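Local coordinates for ABC transporter sugar binding protein (Xanthomonas axonopodis pv. citri, PDB 3UOR) that probably binds maltose or a related sugar in the periplasm and presents it to the membrane components of an ABC importer, at residues Q161-M169 against A287-L295; A98-Q107 against L130-V138. One frame throughout, in Å; residues are numbered along the deposited sequence.

How the contacts relate
The two contacts lie on opposite sides of the chain's centre, with centres about 35 Å apart and nearest atoms about 22 Å apart. Contact 2 closes before contact 1 opens along the sequence. Both adjoin the long strand 134-150: contact 2 holds its beginning beside helix 94-99, while P290 and M162 of contact 1 rest on L147 towards its far end. Strands 284-287 and 303-307, both paired with 134-150, flank the loop that holds 287-295. This is consistent with the two-lobed fold of periplasmic binding proteins, whose lobes are joined by hinge segments and close around a ligand; strand 134-150 probably passes from one lobe to the other.

Contact 1: Q161-M169 against A287-L295; sequences QMPKTWAEM and APLPGPNGL
Backbone bonds tie K164-W166 to the proline-glycine loop 290-294. G291 N donates to K164 O at 3.1 Å and W166 N to G291 O at 2.7 Å, so G291 is gripped through both its N-H and its carbonyl in a single beta bridge with T165. T165 CA also points its hydrogen at G291 O. Two waters extend the seam, one donating to P163 O and P288 O, the other linking A167 N with P292 O.

In the apolar packing the W166 indole lies alongside P292, with P292 CD 3.8 Å from the centroid of the five-membered ring and over its face. At the ring's edge, in plane, W166 NE1 makes a weak bond of 3.3 Å to P290 O; Q203 outside the segments bonds both atoms. The M169 and P290 side chains cross at about a right angle, M169 SD 3.8 Å from P290 CG. Nearer the surface, K164 CB lies 3.6 Å from L295 CD2: with CG anti to the carbonyl carbon (chi1 -61°), the extended lysine chain runs its methylenes across the leucine.

A capping box starts helix 166-180. T165 OG1 accepts from E168 N at 2.9 Å, while E168 OE1 takes K164 N nearly end-on and T165 N from above the carboxylate plane. The chemistry thus joins two tasks at one place: hydroxyl and carboxylate satisfy the amides of K164, T165 and E168, while W166 N is spent on the loop. The indole takes P292 over one face, its N-H held by Q203 and only weakly by P290 O.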
ATOM      1  N   GLN A 161     -14.991  14.943 -15.870  1.00 37.35           N
ATOM      2  CA  GLN A 161     -15.036  13.836 -14.912  1.00 33.62           C
ATOM      3  C   GLN A 161     -13.879  12.874 -15.164  1.00 37.09           C
ATOM      4  O   GLN A 161     -13.545  12.564 -16.316  1.00 32.82           O
ATOM      5  CB  GLN A 161     -16.337  13.036 -15.091  1.00 35.86           C
ATOM      6  CG  GLN A 161     -17.616  13.862 -15.030  1.00 33.42           C
ATOM      7  CD  GLN A 161     -17.692  14.676 -13.776  1.00 34.04           C
ATOM      8  OE1 GLN A 161     -17.872  14.136 -12.678  1.00 38.60           O
ATOM      9  NE2 GLN A 161     -17.548  15.992 -13.920  1.00 42.02           N
ATOM     10  N   MET A 162     -13.260  12.391 -14.097  1.00 38.86           N
ATOM     11  CA  MET A 162     -12.314  11.298 -14.243  1.00 38.55           C
ATOM     12  C   MET A 162     -13.132  10.036 -14.471  1.00 41.07           C
ATOM     13  O   MET A 162     -14.273   9.951 -14.028  1.00 35.15           O
ATOM     14  CB  MET A 162     -11.404  11.170 -13.016  1.00 33.45           C
ATOM     15  CG  MET A 162     -10.265  12.174 -12.990  1.00 32.06           C
ATOM     16  SD  MET A 162      -9.033  11.829 -14.257  1.00 34.51           S
ATOM     17  CE  MET A 162      -8.037  10.643 -13.330  1.00 22.97           C
ATOM     18  N   PRO A 163     -12.560   9.065 -15.204  1.00 34.99           N
ATOM     19  CA  PRO A 163     -13.171   7.757 -15.499  1.00 33.67           C
ATOM     20  C   PRO A 163     -13.337   6.933 -14.231  1.00 37.10           C
ATOM     21  O   PRO A 163     -12.511   7.088 -13.328  1.00 33.03           O
ATOM     22  CB  PRO A 163     -12.128   7.072 -16.394  1.00 33.10           C
ATOM     23  CG  PRO A 163     -10.812   7.755 -16.025  1.00 32.62           C
ATOM     24  CD  PRO A 163     -11.207   9.193 -15.775  1.00 29.40           C
ATOM     25  N   LYS A 164     -14.365   6.083 -14.160  1.00 29.02           N
ATOM     26  CA  LYS A 164     -14.544   5.225 -12.990  1.00 30.89           C
ATOM     27  C   LYS A 164     -14.528   3.758 -13.357  1.00 38.43           C
ATOM     28  O   LYS A 164     -14.313   2.906 -12.491  1.00 33.17           O
ATOM     29  CB  LYS A 164     -15.853   5.538 -12.253  1.00 35.41           C
ATOM     30  CG  LYS A 164     -15.946   6.959 -11.718  1.00 34.97           C
ATOM     31  CD  LYS A 164     -17.223   7.150 -10.893  1.00 31.11           C
ATOM     32  CE  LYS A 164     -17.257   8.540 -10.278  1.00 35.94           C
ATOM     33  NZ  LYS A 164     -18.193   8.596  -9.118  1.00 36.84           N
ATOM     34  N   THR A 165     -14.784   3.456 -14.630  1.00 32.77           N
ATOM     35  CA  THR A 165     -14.680   2.089 -15.100  1.00 32.38           C
ATOM     36  C   THR A 165     -13.442   1.931 -15.978  1.00 29.58           C
ATOM     37  O   THR A 165     -12.949   2.892 -16.569  1.00 36.34           O
ATOM     38  CB  THR A 165     -15.890   1.687 -15.925  1.00 37.27           C
ATOM     39  OG1 THR A 165     -15.789   2.306 -17.212  1.00 31.94           O
ATOM     40  CG2 THR A 165     -17.184   2.151 -15.239  1.00 34.36           C
ATOM     41  N   TRP A 166     -12.954   0.704 -16.076  1.00 29.36           N
ATOM     42  CA  TRP A 166     -11.899   0.380 -17.024  1.00 30.28           C
ATOM     43  C   TRP A 166     -12.182   0.901 -18.429  1.00 32.03           C
ATOM     44  O   TRP A 166     -11.335   1.582 -19.019  1.00 41.50           O
ATOM     45  CB  TRP A 166     -11.671  -1.122 -17.052  1.00 34.73           C
ATOM     46  CG  TRP A 166     -10.839  -1.629 -15.871  1.00 35.86           C
ATOM     47  CD1 TRP A 166     -10.535  -0.949 -14.719  1.00 31.08           C
ATOM     48  CD2 TRP A 166     -10.245  -2.926 -15.739  1.00 33.90           C
ATOM     49  NE1 TRP A 166      -9.785  -1.745 -13.884  1.00 30.93           N
ATOM     50  CE2 TRP A 166      -9.587  -2.961 -14.489  1.00 32.06           C
ATOM     51  CE3 TRP A 166     -10.200  -4.064 -16.566  1.00 32.86           C
ATOM     52  CZ2 TRP A 166      -8.876  -4.090 -14.045  1.00 31.32           C
ATOM     53  CZ3 TRP A 166      -9.499  -5.185 -16.125  1.00 32.71           C
ATOM     54  CH2 TRP A 166      -8.845  -5.188 -14.879  1.00 34.07           C
ATOM     55  N   ALA A 167     -13.363   0.597 -18.974  1.00 33.22           N
ATOM     56  CA  ALA A 167     -13.673   1.026 -20.346  1.00 37.36           C
ATOM     57  C   ALA A 167     -13.662   2.547 -20.489  1.00 44.76           C
ATOM     58  O   ALA A 167     -13.134   3.080 -21.467  1.00 44.20           O
ATOM     59  CB  ALA A 167     -15.006   0.463 -20.821  1.00 32.36           C
ATOM     60  N   GLU A 168     -14.250   3.248 -19.520  1.00 37.15           N
ATOM     61  CA  GLU A 168     -14.191   4.710 -19.508  1.00 30.53           C
ATOM     62  C   GLU A 168     -12.725   5.176 -19.457  1.00 30.95           C
ATOM     63  O   GLU A 168     -12.337   6.144 -20.106  1.00 36.25           O
ATOM     64  CB  GLU A 168     -14.959   5.273 -18.305  1.00 35.70           C
ATOM     65  CG  GLU A 168     -16.460   4.992 -18.338  1.00 43.01           C
ATOM     66  CD  GLU A 168     -17.171   5.337 -17.038  1.00 40.78           C
ATOM     67  OE1 GLU A 168     -16.489   5.713 -16.042  1.00 36.68           O
ATOM     68  OE2 GLU A 168     -18.419   5.236 -17.021  1.00 42.89           O
ATOM     69  N   MET A 169     -11.911   4.489 -18.668  1.00 28.36           N
ATOM     70  CA  MET A 169     -10.516   4.870 -18.551  1.00 29.58           C
ATOM     71  C   MET A 169      -9.817   4.739 -19.913  1.00 37.01           C
ATOM     72  O   MET A 169      -9.040   5.621 -20.324  1.00 36.39           O
ATOM     73  CB  MET A 169      -9.802   4.021 -17.496  1.00 32.57           C
ATOM     74  CG  MET A 169      -8.456   4.616 -17.094  1.00 27.03           C
ATOM     75  SD  MET A 169      -7.552   3.569 -15.961  1.00 32.14           S
ATOM     76  CE  MET A 169      -6.015   4.481 -15.908  1.00 30.26           C
ATOM     77  N   ALA A 287      -7.705  10.977  -8.013  1.00 29.41           N
ATOM     78  CA  ALA A 287      -8.978  10.310  -8.273  1.00 29.21           C
ATOM     79  C   ALA A 287      -8.811   8.841  -7.959  1.00 33.97           C
ATOM     80  O   ALA A 287      -7.763   8.267  -8.208  1.00 36.82           O
ATOM     81  CB  ALA A 287      -9.428  10.485  -9.754  1.00 22.96           C
ATOM     82  N   PRO A 288      -9.852   8.213  -7.428  1.00 32.82           N
ATOM     83  CA  PRO A 288      -9.652   6.813  -7.051  1.00 27.92           C
ATOM     84  C   PRO A 288      -9.509   5.941  -8.293  1.00 33.54           C
ATOM     85  O   PRO A 288      -9.845   6.378  -9.383  1.00 28.26           O
ATOM     86  CB  PRO A 288     -10.909   6.477  -6.235  1.00 24.13           C
ATOM     87  CG  PRO A 288     -11.923   7.494  -6.615  1.00 34.27           C
ATOM     88  CD  PRO A 288     -11.205   8.710  -7.136  1.00 33.83           C
ATOM     89  N   LEU A 289      -9.010   4.727  -8.127  1.00 27.67           N
ATOM     90  CA  LEU A 289      -8.654   3.860  -9.248  1.00 28.30           C
ATOM     91  C   LEU A 289      -9.895   3.318  -9.963  1.00 27.95           C
ATOM     92  O   LEU A 289     -10.757   2.718  -9.326  1.00 29.98           O
ATOM     93  CB  LEU A 289      -7.814   2.697  -8.691  1.00 26.56           C
ATOM     94  CG  LEU A 289      -6.676   2.074  -9.489  1.00 42.78           C
ATOM     95  CD1 LEU A 289      -5.719   3.137 -10.027  1.00 39.99           C
ATOM     96  CD2 LEU A 289      -5.943   1.037  -8.650  1.00 33.87           C
ATOM     97  N   PRO A 290     -10.006   3.526 -11.286  1.00 22.43           N
ATOM     98  CA  PRO A 290     -11.151   2.884 -11.946  1.00 24.40           C
ATOM     99  C   PRO A 290     -11.093   1.368 -11.804  1.00 30.09           C
ATOM    100  O   PRO A 290     -10.005   0.801 -11.726  1.00 23.82           O
ATOM    101  CB  PRO A 290     -10.968   3.277 -13.412  1.00 26.81           C
ATOM    102  CG  PRO A 290     -10.182   4.567 -13.347  1.00 30.62           C
ATOM    103  CD  PRO A 290      -9.257   4.412 -12.200  1.00 27.92           C
ATOM    104  N   GLY A 291     -12.249   0.720 -11.748  1.00 29.88           N
ATOM    105  CA  GLY A 291     -12.312  -0.732 -11.731  1.00 28.06           C
ATOM    106  C   GLY A 291     -13.131  -1.230 -12.917  1.00 39.59           C
ATOM    107  O   GLY A 291     -13.663  -0.423 -13.687  1.00 35.46           O
ATOM    108  N   PRO A 292     -13.241  -2.559 -13.076  1.00 36.34           N
ATOM    109  CA  PRO A 292     -13.964  -3.146 -14.213  1.00 37.55           C
ATOM    110  C   PRO A 292     -15.409  -2.641 -14.381  1.00 41.62           C
ATOM    111  O   PRO A 292     -15.849  -2.391 -15.516  1.00 40.32           O
ATOM    112  CB  PRO A 292     -13.958  -4.640 -13.889  1.00 38.23           C
ATOM    113  CG  PRO A 292     -12.694  -4.835 -13.076  1.00 36.04           C
ATOM    114  CD  PRO A 292     -12.485  -3.571 -12.303  1.00 31.75           C
ATOM    115  N   ASN A 293     -16.121  -2.495 -13.266  1.00 34.48           N
ATOM    116  CA  ASN A 293     -17.538  -2.137 -13.270  1.00 48.89           C
ATOM    117  C   ASN A 293     -17.845  -0.838 -12.557  1.00 44.85           C
ATOM    118  O   ASN A 293     -19.000  -0.467 -12.412  1.00 47.22           O
ATOM    119  CB  ASN A 293     -18.340  -3.245 -12.612  1.00 49.21           C
ATOM    120  CG  ASN A 293     -18.123  -4.562 -13.289  1.00 52.34           C
ATOM    121  OD1 ASN A 293     -18.300  -4.677 -14.499  1.00 54.54           O
ATOM    122  ND2 ASN A 293     -17.698  -5.556 -12.526  1.00 54.97           N
ATOM    123  N   GLY A 294     -16.801  -0.151 -12.117  1.00 35.54           N
ATOM    124  CA  GLY A 294     -16.957   1.057 -11.328  1.00 36.57           C
ATOM    125  C   GLY A 294     -15.698   1.229 -10.516  1.00 37.62           C
ATOM    126  O   GLY A 294     -14.739   0.461 -10.678  1.00 32.38           O
ATOM    127  N   LEU A 295     -15.686   2.238  -9.659  1.00 32.31           N
ATOM    128  CA  LEU A 295     -14.529   2.484  -8.822  1.00 36.60           C
ATOM    129  C   LEU A 295     -14.190   1.189  -8.108  1.00 34.99           C
ATOM    130  O   LEU A 295     -15.063   0.555  -7.520  1.00 25.51           O
ATOM    131  CB  LEU A 295     -14.832   3.596  -7.825  1.00 38.43           C
ATOM    132  CG  LEU A 295     -14.962   4.958  -8.495  1.00 38.49           C
ATOM    133  CD1 LEU A 295     -15.064   6.059  -7.441  1.00 31.79           C
ATOM    134  CD2 LEU A 295     -13.731   5.159  -9.348  1.00 28.24           C
TER
HETATM  135  O   HOH W   1     -11.596   8.036 -10.834  1.00 33.38           O
HETATM  136  O   HOH W   2     -15.067  -1.399 -17.889  1.00 39.01           O

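Contact 2: A98-Q107 against L130-V138; sequences ALLDTLEPMQ and LVDGTLYGV
L135 O is gripped by two donors. M106 N reaches it at 2.8 Å in a nearly straight bond (170° at the hydrogen), and a water that also accepts from Q107 N donates to it at the same distance. P105 CA adds a longer C-H contact to this oxygen. M106 N and Q107 N, the latter from the first residue of helix 107-111, are thereby tied to the strand directly and through water. A second water lies within hydrogen-bonding distance of the carbonyls of E104 and Y136, 2.6 Å from Y136 O.

The Y136 ring stands between helix 94-99 and the chain that follows it. A98 CB lies over one face, offset toward the rim and 4.0 Å from the ring centroid, while L103 O sits at the edge, near the ring plane and 3.5 Å from Y136 CE1. L103 CB meets Y136 CD1, the two side chains crossing at a slant. A chi1 of -75° sets the Y136 ring on the A98 side of the strand, where V131 CG1 comes within 4.1 Å of both A98 CB and L99 CD2. On the M106 side, M106 CB packs on L135 CD2 at 3.8 Å; chi1 of -73° sets M106 CG against G137 N, and the bends beyond it lead the end of the chain away.

V131-T134 forms a type I' turn joining strands 130-131 and 134-150 into a beta hairpin, and a Schellman motif at D101 ends helix 94-99. Here a capped helix end and its exit loop pack on a hairpin arm of the mixed sheet in an alpha/beta solute-binding fold.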
ATOM      1  N   ALA A  98       4.244 -13.410  12.648  1.00 43.22           N
ATOM      2  CA  ALA A  98       3.179 -14.137  13.334  1.00 45.22           C
ATOM      3  C   ALA A  98       3.478 -15.634  13.354  1.00 54.55           C
ATOM      4  O   ALA A  98       3.408 -16.284  14.399  1.00 55.22           O
ATOM      5  CB  ALA A  98       1.836 -13.874  12.678  1.00 42.48           C
ATOM      6  N   LEU A  99       3.823 -16.183  12.196  1.00 54.75           N
ATOM      7  CA  LEU A  99       4.105 -17.610  12.110  1.00 63.77           C
ATOM      8  C   LEU A  99       5.442 -17.984  12.770  1.00 64.75           C
ATOM      9  O   LEU A  99       5.685 -19.146  13.085  1.00 72.59           O
ATOM     10  CB  LEU A  99       3.974 -18.104  10.663  1.00 70.41           C
ATOM     11  CG  LEU A  99       2.581 -17.744  10.104  1.00 74.91           C
ATOM     12  CD1 LEU A  99       2.385 -18.220   8.676  1.00 75.07           C
ATOM     13  CD2 LEU A  99       1.452 -18.271  10.994  1.00 74.03           C
ATOM     14  N   LEU A 100       6.290 -16.991  13.012  1.00 54.41           N
ATOM     15  CA  LEU A 100       7.463 -17.186  13.860  1.00 54.21           C
ATOM     16  C   LEU A 100       7.077 -17.090  15.344  1.00 63.35           C
ATOM     17  O   LEU A 100       7.939 -17.148  16.222  1.00 60.39           O
ATOM     18  CB  LEU A 100       8.498 -16.112  13.558  1.00 59.64           C
ATOM     19  CG  LEU A 100       9.846 -16.559  13.024  1.00 67.39           C
ATOM     20  CD1 LEU A 100       9.640 -17.646  12.003  1.00 69.50           C
ATOM     21  CD2 LEU A 100      10.572 -15.371  12.425  1.00 67.21           C
ATOM     22  N   ASP A 101       5.786 -16.903  15.618  1.00 62.24           N
ATOM     23  CA  ASP A 101       5.285 -16.760  16.989  1.00 60.60           C
ATOM     24  C   ASP A 101       5.996 -15.666  17.809  1.00 56.44           C
ATOM     25  O   ASP A 101       6.258 -15.839  18.997  1.00 58.75           O
ATOM     26  CB  ASP A 101       5.326 -18.111  17.729  1.00 63.90           C
ATOM     27  CG  ASP A 101       4.569 -18.083  19.056  1.00 72.15           C
ATOM     28  OD1 ASP A 101       3.503 -17.428  19.134  1.00 67.16           O
ATOM     29  OD2 ASP A 101       5.040 -18.725  20.026  1.00 78.13           O
ATOM     30  N   THR A 102       6.284 -14.526  17.193  1.00 55.93           N
ATOM     31  CA  THR A 102       6.905 -13.425  17.925  1.00 53.75           C
ATOM     32  C   THR A 102       5.900 -12.345  18.313  1.00 50.17           C
ATOM     33  O   THR A 102       6.235 -11.384  19.017  1.00 47.40           O
ATOM     34  CB  THR A 102       7.979 -12.732  17.079  1.00 59.38           C
ATOM     35  OG1 THR A 102       7.361 -12.127  15.925  1.00 54.82           O
ATOM     36  CG2 THR A 102       9.044 -13.733  16.643  1.00 57.21           C
ATOM     37  N   LEU A 103       4.673 -12.467  17.830  1.00 45.49           N
ATOM     38  CA  LEU A 103       3.768 -11.329  17.930  1.00 41.34           C
ATOM     39  C   LEU A 103       2.680 -11.573  18.966  1.00 47.74           C
ATOM     40  O   LEU A 103       2.054 -12.638  18.989  1.00 45.97           O
ATOM     41  CB  LEU A 103       3.121 -11.020  16.578  1.00 38.57           C
ATOM     42  CG  LEU A 103       4.019 -10.591  15.422  1.00 40.96           C
ATOM     43  CD1 LEU A 103       3.176 -10.316  14.188  1.00 35.38           C
ATOM     44  CD2 LEU A 103       4.840  -9.367  15.793  1.00 40.52           C
ATOM     45  N   GLU A 104       2.447 -10.571  19.803  1.00 42.15           N
ATOM     46  CA  GLU A 104       1.408 -10.653  20.813  1.00 42.49           C
ATOM     47  C   GLU A 104       0.037 -10.554  20.160  1.00 45.80           C
ATOM     48  O   GLU A 104      -0.220  -9.607  19.415  1.00 44.53           O
ATOM     49  CB  GLU A 104       1.577  -9.502  21.800  1.00 43.70           C
ATOM     50  CG  GLU A 104       0.481  -9.425  22.841  1.00 45.01           C
ATOM     51  CD  GLU A 104       0.691 -10.417  23.977  1.00 50.20           C
ATOM     52  OE1 GLU A 104       1.746 -11.087  24.014  1.00 48.61           O
ATOM     53  OE2 GLU A 104      -0.203 -10.510  24.834  1.00 54.08           O
ATOM     54  N   PRO A 105      -0.857 -11.517  20.442  1.00 40.82           N
ATOM     55  CA  PRO A 105      -2.233 -11.398  19.940  1.00 43.04           C
ATOM     56  C   PRO A 105      -2.856 -10.099  20.440  1.00 50.76           C
ATOM     57  O   PRO A 105      -2.750  -9.791  21.622  1.00 52.03           O
ATOM     58  CB  PRO A 105      -2.948 -12.593  20.572  1.00 37.12           C
ATOM     59  CG  PRO A 105      -1.824 -13.588  20.869  1.00 41.62           C
ATOM     60  CD  PRO A 105      -0.658 -12.730  21.254  1.00 38.99           C
ATOM     61  N   MET A 106      -3.501  -9.357  19.549  1.00 46.86           N
ATOM     62  CA  MET A 106      -3.960  -8.025  19.871  1.00 41.85           C
ATOM     63  C   MET A 106      -5.429  -7.960  20.238  1.00 44.31           C
ATOM     64  O   MET A 106      -5.874  -6.965  20.795  1.00 45.45           O
ATOM     65  CB  MET A 106      -3.709  -7.081  18.701  1.00 37.71           C
ATOM     66  CG  MET A 106      -2.260  -6.716  18.506  1.00 44.95           C
ATOM     67  SD  MET A 106      -1.705  -5.659  19.846  1.00 52.95           S
ATOM     68  CE  MET A 106      -0.798  -6.866  20.730  1.00 41.66           C
ATOM     69  N   GLN A 107      -6.191  -8.993  19.919  1.00 42.99           N
ATOM     70  CA  GLN A 107      -7.637  -8.913  20.106  1.00 45.01           C
ATOM     71  C   GLN A 107      -8.055  -8.632  21.557  1.00 45.73           C
ATOM     72  O   GLN A 107      -8.982  -7.871  21.782  1.00 46.73           O
ATOM     73  CB  GLN A 107      -8.357 -10.145  19.546  1.00 49.61           C
ATOM     74  CG  GLN A 107      -9.883 -10.040  19.600  1.00 64.50           C
ATOM     75  CD  GLN A 107     -10.430  -8.714  19.063  1.00 81.44           C
ATOM     76  OE1 GLN A 107      -9.873  -8.123  18.133  1.00 85.20           O
ATOM     77  NE2 GLN A 107     -11.533  -8.247  19.645  1.00 84.28           N
ATOM     78  N   LEU A 130      -4.895  -9.618  10.253  1.00 37.39           N
ATOM     79  CA  LEU A 130      -5.433 -10.897  10.697  1.00 35.45           C
ATOM     80  C   LEU A 130      -4.670 -12.025  10.024  1.00 43.45           C
ATOM     81  O   LEU A 130      -4.555 -12.077   8.799  1.00 45.25           O
ATOM     82  CB  LEU A 130      -6.917 -10.993  10.366  1.00 31.43           C
ATOM     83  CG  LEU A 130      -7.821 -10.174  11.283  1.00 45.27           C
ATOM     84  CD1 LEU A 130      -9.230 -10.087  10.708  1.00 49.58           C
ATOM     85  CD2 LEU A 130      -7.828 -10.817  12.662  1.00 42.69           C
ATOM     86  N   VAL A 131      -4.111 -12.909  10.829  1.00 45.74           N
ATOM     87  CA  VAL A 131      -3.362 -14.019  10.284  1.00 52.93           C
ATOM     88  C   VAL A 131      -3.954 -15.298  10.822  1.00 57.97           C
ATOM     89  O   VAL A 131      -3.823 -15.607  12.014  1.00 44.86           O
ATOM     90  CB  VAL A 131      -1.873 -13.931  10.628  1.00 55.54           C
ATOM     91  CG1 VAL A 131      -1.170 -15.190  10.174  1.00 57.39           C
ATOM     92  CG2 VAL A 131      -1.255 -12.712   9.967  1.00 45.81           C
ATOM     93  N   ASP A 132      -4.642 -16.022   9.946  1.00 58.73           N
ATOM     94  CA  ASP A 132      -5.234 -17.274  10.337  1.00 59.76           C
ATOM     95  C   ASP A 132      -6.314 -17.006  11.373  1.00 62.02           C
ATOM     96  O   ASP A 132      -6.446 -17.747  12.347  1.00 54.46           O
ATOM     97  CB  ASP A 132      -4.161 -18.175  10.944  1.00 74.88           C
ATOM     98  CG  ASP A 132      -4.481 -19.638  10.786  1.00 90.99           C
ATOM     99  OD1 ASP A 132      -4.701 -20.060   9.628  1.00 97.88           O
ATOM    100  OD2 ASP A 132      -4.505 -20.360  11.811  1.00 92.37           O
ATOM    101  N   GLY A 133      -7.063 -15.927  11.172  1.00 62.11           N
ATOM    102  CA  GLY A 133      -8.164 -15.592  12.053  1.00 57.89           C
ATOM    103  C   GLY A 133      -7.760 -14.961  13.375  1.00 60.23           C
ATOM    104  O   GLY A 133      -8.616 -14.667  14.216  1.00 63.52           O
ATOM    105  N   THR A 134      -6.463 -14.744  13.568  1.00 49.76           N
ATOM    106  CA  THR A 134      -5.980 -14.140  14.809  1.00 47.11           C
ATOM    107  C   THR A 134      -5.379 -12.754  14.559  1.00 44.80           C
ATOM    108  O   THR A 134      -4.573 -12.585  13.658  1.00 35.28           O
ATOM    109  CB  THR A 134      -4.946 -15.055  15.516  1.00 47.50           C
ATOM    110  OG1 THR A 134      -5.568 -16.302  15.852  1.00 54.10           O
ATOM    111  CG2 THR A 134      -4.437 -14.407  16.798  1.00 42.90           C
ATOM    112  N   LEU A 135      -5.773 -11.766  15.363  1.00 41.76           N
ATOM    113  CA  LEU A 135      -5.293 -10.402  15.179  1.00 33.93           C
ATOM    114  C   LEU A 135      -3.899 -10.235  15.767  1.00 37.00           C
ATOM    115  O   LEU A 135      -3.687 -10.471  16.961  1.00 35.99           O
ATOM    116  CB  LEU A 135      -6.256  -9.396  15.832  1.00 34.59           C
ATOM    117  CG  LEU A 135      -5.972  -7.919  15.551  1.00 34.11           C
ATOM    118  CD1 LEU A 135      -6.273  -7.595  14.108  1.00 30.07           C
ATOM    119  CD2 LEU A 135      -6.760  -6.976  16.476  1.00 35.09           C
ATOM    120  N   TYR A 136      -2.950  -9.797  14.944  1.00 32.14           N
ATOM    121  CA  TYR A 136      -1.564  -9.649  15.420  1.00 31.83           C
ATOM    122  C   TYR A 136      -0.994  -8.242  15.346  1.00 32.80           C
ATOM    123  O   TYR A 136       0.180  -8.034  15.618  1.00 35.72           O
ATOM    124  CB  TYR A 136      -0.639 -10.595  14.656  1.00 39.22           C
ATOM    125  CG  TYR A 136      -0.777 -12.034  15.091  1.00 39.64           C
ATOM    126  CD1 TYR A 136      -0.279 -12.455  16.314  1.00 36.40           C
ATOM    127  CD2 TYR A 136      -1.397 -12.969  14.279  1.00 39.71           C
ATOM    128  CE1 TYR A 136      -0.393 -13.782  16.723  1.00 43.68           C
ATOM    129  CE2 TYR A 136      -1.517 -14.296  14.674  1.00 46.14           C
ATOM    130  CZ  TYR A 136      -1.014 -14.695  15.896  1.00 49.95           C
ATOM    131  OH  TYR A 136      -1.144 -16.007  16.291  1.00 62.37           O
ATOM    132  N   GLY A 137      -1.801  -7.274  14.945  1.00 34.90           N
ATOM    133  CA  GLY A 137      -1.332  -5.905  14.904  1.00 25.48           C
ATOM    134  C   GLY A 137      -2.509  -4.945  14.899  1.00 29.69           C
ATOM    135  O   GLY A 137      -3.672  -5.361  14.863  1.00 31.67           O
ATOM    136  N   VAL A 138      -2.209  -3.651  14.913  1.00 30.81           N
ATOM    137  CA  VAL A 138      -3.230  -2.631  14.683  1.00 31.51           C
ATOM    138  C   VAL A 138      -2.738  -1.765  13.533  1.00 33.35           C
ATOM    139  O   VAL A 138      -1.579  -1.346  13.532  1.00 34.62           O
ATOM    140  CB  VAL A 138      -3.460  -1.759  15.955  1.00 33.89           C
ATOM    141  CG1 VAL A 138      -4.457  -0.640  15.670  1.00 30.25           C
ATOM    142  CG2 VAL A 138      -3.936  -2.622  17.112  1.00 28.94           C
TER
HETATM  143  O   HOH W   3       1.127  -7.624  18.013  1.00 28.43           O
HETATM  144  O   HOH W   4      -5.577 -11.571  18.681  1.00 48.20           O